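PDB 3FKD: L-threonine-O-3-phosphate decarboxylase, which probably binds pyridoxal 5'-phosphate and may decarboxylate L-threonine O-3-phosphate, as its name implies, within the class I and II aminotransferase family. Local coordinates for residues Ser90-Ala95 against Tyr109-Cys114; Asp131-Cys136 against Thr161-Asp166; Gly287-Leu292 against Ser316-Thr321. One frame throughout, in Å; residues are numbered along the deposited sequence.

Contact 1 (Ser90-Ala95 against Tyr109-Cys114)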
ATOM      1  N   SER A  90      -4.116  -3.625 -23.041  1.00 30.29           N
ATOM      2  CA  SER A  90      -5.523  -3.418 -23.354  1.00 33.29           C
ATOM      3  C   SER A  90      -5.961  -2.041 -23.884  1.00 33.41           C
ATOM      4  O   SER A  90      -5.232  -1.049 -23.798  1.00 31.43           O
ATOM      5  CB  SER A  90      -6.406  -3.904 -22.190  1.00 31.92           C
ATOM      6  OG  SER A  90      -6.195  -5.304 -21.944  1.00 31.94           O
ATOM      7  N   ARG A  91      -7.150  -2.032 -24.486  1.00 35.37           N
ATOM      8  CA  ARG A  91      -7.817  -0.810 -24.926  1.00 34.94           C
ATOM      9  C   ARG A  91      -8.930  -0.484 -23.949  1.00 31.64           C
ATOM     10  O   ARG A  91      -9.801  -1.309 -23.670  1.00 30.36           O
ATOM     11  CB  ARG A  91      -8.343  -0.970 -26.354  1.00 37.18           C
ATOM     12  CG  ARG A  91      -7.195  -1.243 -27.325  1.00 41.18           C
ATOM     13  CD  ARG A  91      -7.603  -1.583 -28.741  1.00 46.83           C
ATOM     14  NE  ARG A  91      -6.377  -1.760 -29.524  1.00 59.29           N
ATOM     15  CZ  ARG A  91      -6.311  -2.232 -30.770  1.00 61.64           C
ATOM     16  NH1 ARG A  91      -7.424  -2.585 -31.420  1.00 63.44           N
ATOM     17  NH2 ARG A  91      -5.126  -2.341 -31.363  1.00 53.90           N
ATOM     18  N   SER A  92      -8.868   0.733 -23.430  1.00 31.31           N
ATOM     19  CA  SER A  92      -9.800   1.189 -22.415  1.00 31.03           C
ATOM     20  C   SER A  92     -10.596   2.412 -22.847  1.00 29.56           C
ATOM     21  O   SER A  92     -10.027   3.405 -23.312  1.00 30.19           O
ATOM     22  CB  SER A  92      -9.063   1.470 -21.099  1.00 27.01           C
ATOM     23  OG  SER A  92      -8.663   0.254 -20.532  1.00 27.93           O
ATOM     24  N   LEU A  93     -11.911   2.292 -22.685  1.00 27.94           N
ATOM     25  CA  LEU A  93     -12.874   3.370 -22.816  1.00 29.16           C
ATOM     26  C   LEU A  93     -13.104   3.957 -21.432  1.00 27.97           C
ATOM     27  O   LEU A  93     -13.550   3.260 -20.527  1.00 28.64           O
ATOM     28  CB  LEU A  93     -14.208   2.822 -23.369  1.00 31.74           C
ATOM     29  CG  LEU A  93     -15.326   3.805 -23.797  1.00 33.67           C
ATOM     30  CD1 LEU A  93     -14.804   4.832 -24.802  1.00 32.91           C
ATOM     31  CD2 LEU A  93     -16.547   3.094 -24.359  1.00 32.93           C
ATOM     32  N   ILE A  94     -12.798   5.230 -21.260  1.00 25.63           N
ATOM     33  CA  ILE A  94     -13.010   5.879 -19.981  1.00 24.49           C
ATOM     34  C   ILE A  94     -13.988   7.085 -20.102  1.00 26.45           C
ATOM     35  O   ILE A  94     -13.761   8.002 -20.878  1.00 27.06           O
ATOM     36  CB  ILE A  94     -11.669   6.349 -19.412  1.00 24.42           C
ATOM     37  CG1 ILE A  94     -10.682   5.167 -19.269  1.00 25.58           C
ATOM     38  CG2 ILE A  94     -11.872   7.060 -18.117  1.00 24.54           C
ATOM     39  CD1 ILE A  94      -9.278   5.561 -18.825  1.00 23.40           C
ATOM     40  N   ALA A  95     -15.083   7.076 -19.354  1.00 24.40           N
ATOM     41  CA  ALA A  95     -15.949   8.243 -19.310  1.00 26.52           C
ATOM     42  C   ALA A  95     -15.277   9.380 -18.540  1.00 24.73           C
ATOM     43  O   ALA A  95     -14.600   9.144 -17.568  1.00 24.53           O
ATOM     44  CB  ALA A  95     -17.280   7.896 -18.703  1.00 25.81           C
ATOM     45  N   TYR A 109       0.285   1.546 -17.521  1.00 26.87           N
ATOM     46  CA  TYR A 109       0.420   0.227 -18.130  1.00 28.15           C
ATOM     47  C   TYR A 109       0.150   0.196 -19.648  1.00 29.07           C
ATOM     48  O   TYR A 109      -0.129  -0.853 -20.228  1.00 29.02           O
ATOM     49  CB  TYR A 109      -0.325  -0.834 -17.314  1.00 25.24           C
ATOM     50  CG  TYR A 109       0.319  -0.953 -15.956  1.00 26.09           C
ATOM     51  CD1 TYR A 109      -0.177  -0.245 -14.864  1.00 26.10           C
ATOM     52  CD2 TYR A 109       1.466  -1.709 -15.774  1.00 25.92           C
ATOM     53  CE1 TYR A 109       0.427  -0.310 -13.641  1.00 25.24           C
ATOM     54  CE2 TYR A 109       2.088  -1.793 -14.533  1.00 28.00           C
ATOM     55  CZ  TYR A 109       1.555  -1.091 -13.466  1.00 26.73           C
ATOM     56  OH  TYR A 109       2.148  -1.160 -12.235  1.00 23.54           O
ATOM     57  N   GLU A 110       0.304   1.362 -20.269  1.00 28.67           N
ATOM     58  CA  GLU A 110       0.226   1.540 -21.728  1.00 31.32           C
ATOM     59  C   GLU A 110      -1.008   0.916 -22.408  1.00 30.05           C
ATOM     60  O   GLU A 110      -0.897   0.201 -23.403  1.00 29.24           O
ATOM     61  CB  GLU A 110       1.535   1.095 -22.393  1.00 31.57           C
ATOM     62  CG  GLU A 110       2.719   2.032 -22.119  1.00 36.01           C
ATOM     63  CD  GLU A 110       4.092   1.304 -22.103  1.00 46.55           C
ATOM     64  OE1 GLU A 110       4.135   0.062 -22.350  1.00 44.47           O
ATOM     65  OE2 GLU A 110       5.123   1.983 -21.836  1.00 46.13           O
ATOM     66  N   HIS A 111      -2.173   1.183 -21.815  1.00 29.72           N
ATOM     67  CA  HIS A 111      -3.477   0.962 -22.419  1.00 29.43           C
ATOM     68  C   HIS A 111      -3.656   2.018 -23.514  1.00 28.18           C
ATOM     69  O   HIS A 111      -3.171   3.140 -23.380  1.00 29.36           O
ATOM     70  CB  HIS A 111      -4.581   1.155 -21.351  1.00 28.06           C
ATOM     71  CG  HIS A 111      -4.867  -0.062 -20.511  1.00 29.82           C
ATOM     72  ND1 HIS A 111      -3.918  -0.664 -19.702  1.00 28.91           N
ATOM     73  CD2 HIS A 111      -6.009  -0.775 -20.338  1.00 27.83           C
ATOM     74  CE1 HIS A 111      -4.459  -1.698 -19.082  1.00 25.98           C
ATOM     75  NE2 HIS A 111      -5.723  -1.787 -19.453  1.00 27.52           N
ATOM     76  N   GLU A 112      -4.344   1.680 -24.593  1.00 30.28           N
ATOM     77  CA  GLU A 112      -4.819   2.718 -25.512  1.00 30.40           C
ATOM     78  C   GLU A 112      -6.135   3.267 -24.980  1.00 30.80           C
ATOM     79  O   GLU A 112      -7.118   2.543 -24.886  1.00 33.42           O
ATOM     80  CB  GLU A 112      -4.984   2.188 -26.930  1.00 33.76           C
ATOM     81  CG  GLU A 112      -3.717   1.524 -27.492  1.00 40.79           C
ATOM     82  CD  GLU A 112      -3.848   1.083 -28.944  1.00 48.05           C
ATOM     83  OE1 GLU A 112      -3.522  -0.103 -29.238  1.00 46.10           O
ATOM     84  OE2 GLU A 112      -4.267   1.927 -29.780  1.00 43.29           O
ATOM     85  N   VAL A 113      -6.141   4.544 -24.619  1.00 28.73           N
ATOM     86  CA  VAL A 113      -7.259   5.148 -23.918  1.00 30.61           C
ATOM     87  C   VAL A 113      -8.218   6.033 -24.766  1.00 31.62           C
ATOM     88  O   VAL A 113      -7.837   7.083 -25.278  1.00 31.67           O
ATOM     89  CB  VAL A 113      -6.764   5.898 -22.634  1.00 28.64           C
ATOM     90  CG1 VAL A 113      -7.934   6.514 -21.881  1.00 31.41           C
ATOM     91  CG2 VAL A 113      -6.051   4.935 -21.713  1.00 27.02           C
ATOM     92  N   CYS A 114      -9.465   5.585 -24.880  1.00 28.94           N
ATOM     93  CA  CYS A 114     -10.543   6.338 -25.502  1.00 30.07           C
ATOM     94  C   CYS A 114     -11.412   7.103 -24.503  1.00 33.41           C
ATOM     95  O   CYS A 114     -11.910   6.535 -23.508  1.00 32.39           O
ATOM     96  CB  CYS A 114     -11.476   5.384 -26.234  1.00 31.25           C
ATOM     97  SG  CYS A 114     -10.751   4.564 -27.614  1.00 46.35           S
TER

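Contact 2 (Asp131-Cys136 against Thr161-Asp166)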
ATOM      1  N   ASP A 131     -11.493  -3.336 -24.640  1.00 31.80           N
ATOM      2  CA  ASP A 131     -11.357  -4.505 -23.787  1.00 33.12           C
ATOM      3  C   ASP A 131     -11.909  -4.171 -22.391  1.00 33.07           C
ATOM      4  O   ASP A 131     -12.464  -5.023 -21.684  1.00 31.79           O
ATOM      5  CB  ASP A 131      -9.909  -5.035 -23.801  1.00 33.27           C
ATOM      6  CG  ASP A 131      -9.331  -5.139 -25.249  1.00 38.01           C
ATOM      7  OD1 ASP A 131     -10.033  -5.655 -26.162  1.00 38.81           O
ATOM      8  OD2 ASP A 131      -8.184  -4.682 -25.477  1.00 35.62           O
ATOM      9  N   PHE A 132     -11.799  -2.900 -22.033  1.00 31.66           N
ATOM     10  CA  PHE A 132     -12.275  -2.430 -20.761  1.00 28.59           C
ATOM     11  C   PHE A 132     -13.020  -1.138 -20.919  1.00 29.84           C
ATOM     12  O   PHE A 132     -12.688  -0.305 -21.762  1.00 27.59           O
ATOM     13  CB  PHE A 132     -11.113  -2.234 -19.794  1.00 29.28           C
ATOM     14  CG  PHE A 132     -10.418  -3.510 -19.443  1.00 30.32           C
ATOM     15  CD1 PHE A 132     -10.926  -4.338 -18.461  1.00 30.12           C
ATOM     16  CD2 PHE A 132      -9.279  -3.899 -20.125  1.00 29.90           C
ATOM     17  CE1 PHE A 132     -10.294  -5.517 -18.149  1.00 30.49           C
ATOM     18  CE2 PHE A 132      -8.647  -5.083 -19.832  1.00 29.20           C
ATOM     19  CZ  PHE A 132      -9.148  -5.892 -18.842  1.00 32.16           C
ATOM     20  N   CYS A 133     -14.050  -1.008 -20.085  1.00 29.71           N
ATOM     21  CA  CYS A 133     -14.775   0.220 -19.903  1.00 26.72           C
ATOM     22  C   CYS A 133     -14.843   0.552 -18.409  1.00 26.58           C
ATOM     23  O   CYS A 133     -15.262  -0.272 -17.598  1.00 26.68           O
ATOM     24  CB  CYS A 133     -16.177   0.092 -20.491  1.00 28.05           C
ATOM     25  SG  CYS A 133     -17.140   1.572 -20.288  1.00 29.30           S
ATOM     26  N   TRP A 134     -14.455   1.776 -18.069  1.00 25.77           N
ATOM     27  CA  TRP A 134     -14.283   2.194 -16.686  1.00 26.62           C
ATOM     28  C   TRP A 134     -15.371   3.186 -16.226  1.00 27.02           C
ATOM     29  O   TRP A 134     -15.410   4.348 -16.642  1.00 29.10           O
ATOM     30  CB  TRP A 134     -12.881   2.791 -16.502  1.00 25.18           C
ATOM     31  CG  TRP A 134     -11.706   1.837 -16.832  1.00 27.18           C
ATOM     32  CD1 TRP A 134     -11.373   1.314 -18.066  1.00 27.25           C
ATOM     33  CD2 TRP A 134     -10.713   1.341 -15.919  1.00 24.11           C
ATOM     34  NE1 TRP A 134     -10.252   0.516 -17.959  1.00 24.09           N
ATOM     35  CE2 TRP A 134      -9.812   0.539 -16.669  1.00 22.53           C
ATOM     36  CE3 TRP A 134     -10.483   1.522 -14.548  1.00 24.24           C
ATOM     37  CZ2 TRP A 134      -8.722  -0.098 -16.094  1.00 23.68           C
ATOM     38  CZ3 TRP A 134      -9.396   0.879 -13.964  1.00 23.74           C
ATOM     39  CH2 TRP A 134      -8.522   0.073 -14.752  1.00 24.38           C
ATOM     40  N   LEU A 135     -16.264   2.727 -15.366  1.00 26.15           N
ATOM     41  CA  LEU A 135     -17.346   3.577 -14.894  1.00 26.09           C
ATOM     42  C   LEU A 135     -17.341   3.724 -13.394  1.00 25.31           C
ATOM     43  O   LEU A 135     -16.719   2.948 -12.661  1.00 26.14           O
ATOM     44  CB  LEU A 135     -18.690   3.034 -15.352  1.00 27.84           C
ATOM     45  CG  LEU A 135     -18.664   2.867 -16.869  1.00 29.95           C
ATOM     46  CD1 LEU A 135     -19.759   1.943 -17.343  1.00 30.27           C
ATOM     47  CD2 LEU A 135     -18.719   4.238 -17.552  1.00 27.92           C
ATOM     48  N   CYS A 136     -18.017   4.746 -12.928  1.00 26.16           N
ATOM     49  CA  CYS A 136     -18.155   4.919 -11.498  1.00 25.89           C
ATOM     50  C   CYS A 136     -19.542   5.468 -11.304  1.00 25.52           C
ATOM     51  O   CYS A 136     -19.941   6.424 -11.949  1.00 25.44           O
ATOM     52  CB  CYS A 136     -17.051   5.829 -10.950  1.00 23.71           C
ATOM     53  SG  CYS A 136     -17.225   6.333  -9.244  1.00 24.18           S
ATOM     54  N   THR A 161     -16.394  -6.648 -23.616  1.00 34.62           N
ATOM     55  CA  THR A 161     -15.843  -5.554 -22.856  1.00 34.27           C
ATOM     56  C   THR A 161     -16.021  -5.852 -21.378  1.00 33.68           C
ATOM     57  O   THR A 161     -17.129  -6.040 -20.881  1.00 35.08           O
ATOM     58  CB  THR A 161     -16.513  -4.213 -23.177  1.00 35.46           C
ATOM     59  OG1 THR A 161     -16.404  -3.943 -24.585  1.00 35.10           O
ATOM     60  CG2 THR A 161     -15.854  -3.100 -22.370  1.00 31.33           C
ATOM     61  N   THR A 162     -14.908  -5.917 -20.678  1.00 31.21           N
ATOM     62  CA  THR A 162     -14.968  -5.992 -19.248  1.00 32.37           C
ATOM     63  C   THR A 162     -15.291  -4.620 -18.691  1.00 30.09           C
ATOM     64  O   THR A 162     -14.603  -3.637 -18.954  1.00 29.73           O
ATOM     65  CB  THR A 162     -13.654  -6.506 -18.676  1.00 31.67           C
ATOM     66  OG1 THR A 162     -13.427  -7.820 -19.191  1.00 30.29           O
ATOM     67  CG2 THR A 162     -13.730  -6.551 -17.147  1.00 31.22           C
ATOM     68  N   PHE A 163     -16.361  -4.546 -17.932  1.00 29.41           N
ATOM     69  CA  PHE A 163     -16.710  -3.266 -17.323  1.00 31.34           C
ATOM     70  C   PHE A 163     -16.087  -3.169 -15.934  1.00 28.32           C
ATOM     71  O   PHE A 163     -16.346  -4.004 -15.086  1.00 28.11           O
ATOM     72  CB  PHE A 163     -18.238  -3.058 -17.297  1.00 28.48           C
ATOM     73  CG  PHE A 163     -18.811  -2.781 -18.639  1.00 29.08           C
ATOM     74  CD1 PHE A 163     -19.005  -1.486 -19.068  1.00 29.08           C
ATOM     75  CD2 PHE A 163     -19.089  -3.815 -19.513  1.00 32.89           C
ATOM     76  CE1 PHE A 163     -19.505  -1.233 -20.330  1.00 31.99           C
ATOM     77  CE2 PHE A 163     -19.588  -3.560 -20.793  1.00 33.73           C
ATOM     78  CZ  PHE A 163     -19.803  -2.273 -21.190  1.00 32.73           C
ATOM     79  N   VAL A 164     -15.234  -2.177 -15.715  1.00 26.02           N
ATOM     80  CA  VAL A 164     -14.715  -1.988 -14.380  1.00 25.74           C
ATOM     81  C   VAL A 164     -15.515  -0.891 -13.672  1.00 26.84           C
ATOM     82  O   VAL A 164     -15.516   0.302 -14.056  1.00 24.90           O
ATOM     83  CB  VAL A 164     -13.193  -1.741 -14.333  1.00 26.34           C
ATOM     84  CG1 VAL A 164     -12.717  -1.716 -12.879  1.00 22.42           C
ATOM     85  CG2 VAL A 164     -12.423  -2.827 -15.144  1.00 23.87           C
ATOM     86  N   LEU A 165     -16.218  -1.328 -12.635  1.00 26.65           N
ATOM     87  CA  LEU A 165     -17.180  -0.475 -11.950  1.00 27.38           C
ATOM     88  C   LEU A 165     -16.660  -0.065 -10.568  1.00 24.28           C
ATOM     89  O   LEU A 165     -16.743  -0.837  -9.639  1.00 24.55           O
ATOM     90  CB  LEU A 165     -18.520  -1.215 -11.829  1.00 26.09           C
ATOM     91  CG  LEU A 165     -19.817  -0.436 -11.982  1.00 28.54           C
ATOM     92  CD1 LEU A 165     -21.024  -1.361 -11.762  1.00 28.24           C
ATOM     93  CD2 LEU A 165     -19.841   0.753 -11.024  1.00 26.27           C
ATOM     94  N   ASP A 166     -16.101   1.138 -10.474  1.00 23.73           N
ATOM     95  CA  ASP A 166     -15.809   1.805  -9.212  1.00 21.43           C
ATOM     96  C   ASP A 166     -17.085   1.925  -8.414  1.00 21.81           C
ATOM     97  O   ASP A 166     -18.005   2.664  -8.797  1.00 22.71           O
ATOM     98  CB  ASP A 166     -15.193   3.194  -9.444  1.00 20.03           C
ATOM     99  CG  ASP A 166     -14.544   3.783  -8.178  1.00 21.12           C
ATOM    100  OD1 ASP A 166     -14.778   3.236  -7.072  1.00 18.97           O
ATOM    101  OD2 ASP A 166     -13.779   4.787  -8.288  1.00 21.06           O
TER

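Contact 3 (Gly287-Leu292 against Ser316-Thr321)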
ATOM      1  N   GLY A 287     -14.899  34.420 -12.997  1.00 39.95           N
ATOM      2  CA  GLY A 287     -14.053  34.052 -11.875  1.00 39.26           C
ATOM      3  C   GLY A 287     -13.519  32.652 -12.140  1.00 38.91           C
ATOM      4  O   GLY A 287     -14.083  31.909 -12.938  1.00 36.81           O
ATOM      5  N   THR A 288     -12.414  32.291 -11.508  1.00 38.29           N
ATOM      6  CA  THR A 288     -11.871  30.957 -11.704  1.00 35.74           C
ATOM      7  C   THR A 288     -11.949  30.176 -10.408  1.00 34.59           C
ATOM      8  O   THR A 288     -12.074  30.750  -9.326  1.00 32.77           O
ATOM      9  CB  THR A 288     -10.402  30.975 -12.174  1.00 37.20           C
ATOM     10  OG1 THR A 288      -9.644  31.843 -11.324  1.00 39.71           O
ATOM     11  CG2 THR A 288     -10.281  31.431 -13.620  1.00 31.94           C
ATOM     12  N   ALA A 289     -11.874  28.859 -10.549  1.00 32.65           N
ATOM     13  CA  ALA A 289     -11.837  27.937  -9.435  1.00 29.18           C
ATOM     14  C   ALA A 289     -10.651  28.238  -8.517  1.00 31.26           C
ATOM     15  O   ALA A 289     -10.807  28.340  -7.307  1.00 32.63           O
ATOM     16  CB  ALA A 289     -11.755  26.548  -9.959  1.00 29.05           C
ATOM     17  N   ALA A 290      -9.461  28.372  -9.086  1.00 33.20           N
ATOM     18  CA  ALA A 290      -8.305  28.812  -8.312  1.00 33.26           C
ATOM     19  C   ALA A 290      -8.650  30.067  -7.510  1.00 33.28           C
ATOM     20  O   ALA A 290      -8.452  30.101  -6.284  1.00 33.95           O
ATOM     21  CB  ALA A 290      -7.092  29.056  -9.205  1.00 28.18           C
ATOM     22  N   GLU A 291      -9.164  31.092  -8.185  1.00 32.84           N
ATOM     23  CA  GLU A 291      -9.588  32.312  -7.482  1.00 35.37           C
ATOM     24  C   GLU A 291     -10.559  32.035  -6.328  1.00 31.45           C
ATOM     25  O   GLU A 291     -10.335  32.470  -5.216  1.00 30.25           O
ATOM     26  CB  GLU A 291     -10.229  33.308  -8.435  1.00 34.45           C
ATOM     27  CG  GLU A 291      -9.254  34.125  -9.254  1.00 37.87           C
ATOM     28  CD  GLU A 291      -9.970  34.943 -10.352  1.00 43.25           C
ATOM     29  OE1 GLU A 291     -11.188  35.245 -10.178  1.00 44.81           O
ATOM     30  OE2 GLU A 291      -9.326  35.277 -11.379  1.00 41.09           O
ATOM     31  N   LEU A 292     -11.639  31.322  -6.614  1.00 32.71           N
ATOM     32  CA  LEU A 292     -12.651  31.021  -5.605  1.00 33.65           C
ATOM     33  C   LEU A 292     -12.091  30.282  -4.390  1.00 33.42           C
ATOM     34  O   LEU A 292     -12.444  30.617  -3.253  1.00 33.20           O
ATOM     35  CB  LEU A 292     -13.825  30.233  -6.199  1.00 33.46           C
ATOM     36  CG  LEU A 292     -15.049  30.029  -5.285  1.00 36.38           C
ATOM     37  CD1 LEU A 292     -15.597  31.342  -4.701  1.00 33.91           C
ATOM     38  CD2 LEU A 292     -16.154  29.309  -6.033  1.00 35.55           C
ATOM     39  N   SER A 316     -13.318  27.071 -14.607  1.00 30.94           N
ATOM     40  CA  SER A 316     -14.560  27.619 -14.082  1.00 30.21           C
ATOM     41  C   SER A 316     -15.264  26.636 -13.133  1.00 30.85           C
ATOM     42  O   SER A 316     -16.266  26.992 -12.527  1.00 28.42           O
ATOM     43  CB  SER A 316     -15.493  28.003 -15.224  1.00 31.90           C
ATOM     44  OG  SER A 316     -15.877  26.868 -15.981  1.00 31.86           O
ATOM     45  N   TYR A 317     -14.736  25.404 -13.021  1.00 30.00           N
ATOM     46  CA  TYR A 317     -15.402  24.348 -12.252  1.00 28.63           C
ATOM     47  C   TYR A 317     -14.799  24.048 -10.864  1.00 27.20           C
ATOM     48  O   TYR A 317     -13.590  23.896 -10.724  1.00 24.88           O
ATOM     49  CB  TYR A 317     -15.452  23.050 -13.041  1.00 27.18           C
ATOM     50  CG  TYR A 317     -16.410  23.057 -14.193  1.00 30.24           C
ATOM     51  CD1 TYR A 317     -15.992  23.461 -15.469  1.00 31.49           C
ATOM     52  CD2 TYR A 317     -17.713  22.619 -14.044  1.00 29.24           C
ATOM     53  CE1 TYR A 317     -16.844  23.456 -16.550  1.00 28.89           C
ATOM     54  CE2 TYR A 317     -18.583  22.626 -15.134  1.00 34.21           C
ATOM     55  CZ  TYR A 317     -18.126  23.039 -16.391  1.00 31.68           C
ATOM     56  OH  TYR A 317     -18.961  23.057 -17.482  1.00 33.65           O
ATOM     57  N   VAL A 318     -15.666  23.969  -9.855  1.00 26.42           N
ATOM     58  CA  VAL A 318     -15.299  23.411  -8.555  1.00 24.70           C
ATOM     59  C   VAL A 318     -16.196  22.226  -8.205  1.00 23.54           C
ATOM     60  O   VAL A 318     -17.350  22.166  -8.616  1.00 24.15           O
ATOM     61  CB  VAL A 318     -15.363  24.462  -7.412  1.00 25.12           C
ATOM     62  CG1 VAL A 318     -14.529  25.664  -7.754  1.00 27.69           C
ATOM     63  CG2 VAL A 318     -16.785  24.872  -7.132  1.00 24.24           C
ATOM     64  N   ARG A 319     -15.654  21.272  -7.460  1.00 23.36           N
ATOM     65  CA  ARG A 319     -16.465  20.201  -6.897  1.00 23.14           C
ATOM     66  C   ARG A 319     -16.789  20.567  -5.446  1.00 22.84           C
ATOM     67  O   ARG A 319     -15.891  20.947  -4.697  1.00 22.16           O
ATOM     68  CB  ARG A 319     -15.729  18.836  -6.958  1.00 23.28           C
ATOM     69  CG  ARG A 319     -16.656  17.623  -6.698  1.00 21.16           C
ATOM     70  CD  ARG A 319     -15.943  16.330  -6.620  1.00 18.83           C
ATOM     71  NE  ARG A 319     -14.957  16.412  -5.568  1.00 21.87           N
ATOM     72  CZ  ARG A 319     -13.831  15.709  -5.522  1.00 20.15           C
ATOM     73  NH1 ARG A 319     -13.535  14.821  -6.477  1.00 19.06           N
ATOM     74  NH2 ARG A 319     -13.020  15.893  -4.502  1.00 20.42           N
ATOM     75  N   ILE A 320     -18.064  20.453  -5.069  1.00 21.16           N
ATOM     76  CA  ILE A 320     -18.514  20.727  -3.705  1.00 21.36           C
ATOM     77  C   ILE A 320     -19.302  19.557  -3.072  1.00 22.65           C
ATOM     78  O   ILE A 320     -20.278  19.085  -3.667  1.00 22.09           O
ATOM     79  CB  ILE A 320     -19.455  21.929  -3.664  1.00 22.91           C
ATOM     80  CG1 ILE A 320     -18.910  23.113  -4.475  1.00 23.36           C
ATOM     81  CG2 ILE A 320     -19.792  22.311  -2.213  1.00 23.48           C
ATOM     82  CD1 ILE A 320     -18.172  24.117  -3.668  1.00 24.56           C
ATOM     83  N   THR A 321     -18.885  19.102  -1.879  1.00 20.15           N
ATOM     84  CA  THR A 321     -19.665  18.145  -1.099  1.00 21.24           C
ATOM     85  C   THR A 321     -20.490  18.800   0.005  1.00 21.53           C
ATOM     86  O   THR A 321     -19.950  19.475   0.878  1.00 22.60           O
ATOM     87  CB  THR A 321     -18.773  17.082  -0.405  1.00 21.91           C
ATOM     88  OG1 THR A 321     -17.845  16.568  -1.353  1.00 21.86           O
ATOM     89  CG2 THR A 321     -19.627  15.931   0.189  1.00 18.53           C
TER

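Contact 1 (Ser90-Ala95 against Tyr109-Cys114)
Arg91 pairs with Glu112, Ser92 with Val113 and Leu93 with Cys114 where two parallel strands of a beta-alpha-beta unit run side by side. Helix 100-108 is the crossover, and strand 112-117 is the outermost strand of the large sheet within this chain. The backbone ladder starts at Glu112 N, which gives to Ser90 O at 3.0 Å. Ser92 then uses both of its backbone polar atoms, N to Glu112 O and O to Cys114 N, and Ile94 N closes the series on Cys114 O at 2.7 Å. Val113 CA adds a CA-H...O contact to Ser92 O. On the face that carries Arg91 and Glu112, these two extended side chains lie alongside each other and point the same way. Their charged planes stand 75° apart, and Glu112 OE1 sits at the guanidinium edge, 3.3 Å from Arg91 NE and 3.5 Å from Arg91 NH2. Both bonds are weak, and both residues are exposed. Further along that face Leu93 CD1 meets Cys114 CB at 3.7 Å, and Met130 touches both side chains. On the opposite face, with Ser92 and Val113, Ile94 CD1 packs on Val113 CG1 at 3.5 Å, while Cys106 of helix 100-108 lies against Ser92, Ile94, His111 and Val113. The turn into the second strand is set by a Schellman motif: Glu110, with its positive phi of 50°, is the C-prime residue, and His111 N returns to Cys106 O. Just after it, the His111 ring turns one face to Ser90, whose N stands 4.2 Å above the ring plane, over its centre. Ser90 OG bonds to Phe87 O, and Ser90 CB meets His111 NE2 at 3.5 Å.

Contact 2 (Asp131-Cys136 against Thr161-Asp166)
Phe132-Cys136 and Thr162-Asp166 are neighbouring parallel strands inside the large mixed sheet, matched residue for residue and linked by helix 148-157 in a beta-alpha-beta crossover. Five backbone hydrogen bonds alternate between them, from Thr162 N on Asp131 O, at 2.8 Å, to Asp166 N on Leu135 O. On one face the rings of Phe132 and Trp134 lean on the second strand. Phe132 lies alongside Thr162, its CD1 3.5 Å from Thr162 CB, and the same CD1 reaches Val164 CG2 at 3.9 Å. Val164 CB sits over one face of the Trp134 indole, offset toward the rim, and Ile83 of helix 75-86 touches both residues. The other face is built round Phe163. Cys133 CB touches Phe163 CD1 at 3.5 Å, and Cys133 SG approaches the ring obliquely, 4.7 Å from its centroid. This thiol is placed there by a chi1 of 179°, with SG anti to the backbone N. Leu135 CD1 comes to the ring edge, 3.9 Å from Phe163 CD1, while Leu154 and Leu155 of helix 148-157 also pack on Phe163. At the C-terminal ends of the strands Cys136 CB meets Asp166 CB at 3.6 Å. Asp166 OD2 bonds to Tyr102 OH and OD1 to Ser168 OG. These two bonds satisfy both oxygens of a buried carboxylate and probably fix its rotation at the end of an otherwise largely apolar pair of strands.

Contact 3 (Gly287-Leu292 against Ser316-Thr321)
Ala289, Val318 and Ser316 carry most of this small helix-on-sheet contact, in which the first turn of helix 289-298 rests against strand 317-321 of the smaller, five-stranded mixed sheet. The methyl of Ala289 points at the strand and does the closest touching: its CB lies 3.3 Å from Tyr317 O and 3.7 Å from Val318 CG1. Val318 answers from the strand side. With chi1 at -54°, its CG1 stands anti to the carbonyl carbon and faces the helix, where it also meets Leu292 CD2, more loosely, at 4.3 Å. Leu335 and Phe338 of helix 325-339 pack on Leu292, while Leu282 and Ile304 of the adjoining strands flank Val318. Ser316 turns its CB away from the helix, and its OG bonds to Asp314 OD1; its own share is a loose backbone approach, Ser316 CA to Gly287 O at 4.5 Å. A backbone hydrogen bond between Ala289 and Glu315 ties the helix start to the residue before Ser316. The helix itself begins with a capping box at Thr288 and Glu291: Thr288 N gives a weak bond to Glu291 OE1, and Glu291 N returns one to Thr288 OG1 at 3.3 Å.

In the fold
Contacts 1 and 2 belong to one sheet, with centres about 10 Å apart. Their strands 91-96 and 132-136 are neighbours, probably hydrogen-bonded from Asp131 N to Arg91 O (2.8 Å) and from Leu93 N to Phe132 O (2.9 Å), while Trp134 NE1 bonds to Ser92 OG. Contact 3 lies in the other sheet, its centre about 29 Å from each of theirs; its nearest atoms stay about 13 Å from contact 1 and about 10 Å from contact 2. In relatives of this family pyridoxal phosphate lies where the large and small domains meet; the weak hydrogen bond from Arg319 NH1 of strand 317-321 to Asn140 OD1, just beyond strand 132-136, is consistent with that boundary passing near here.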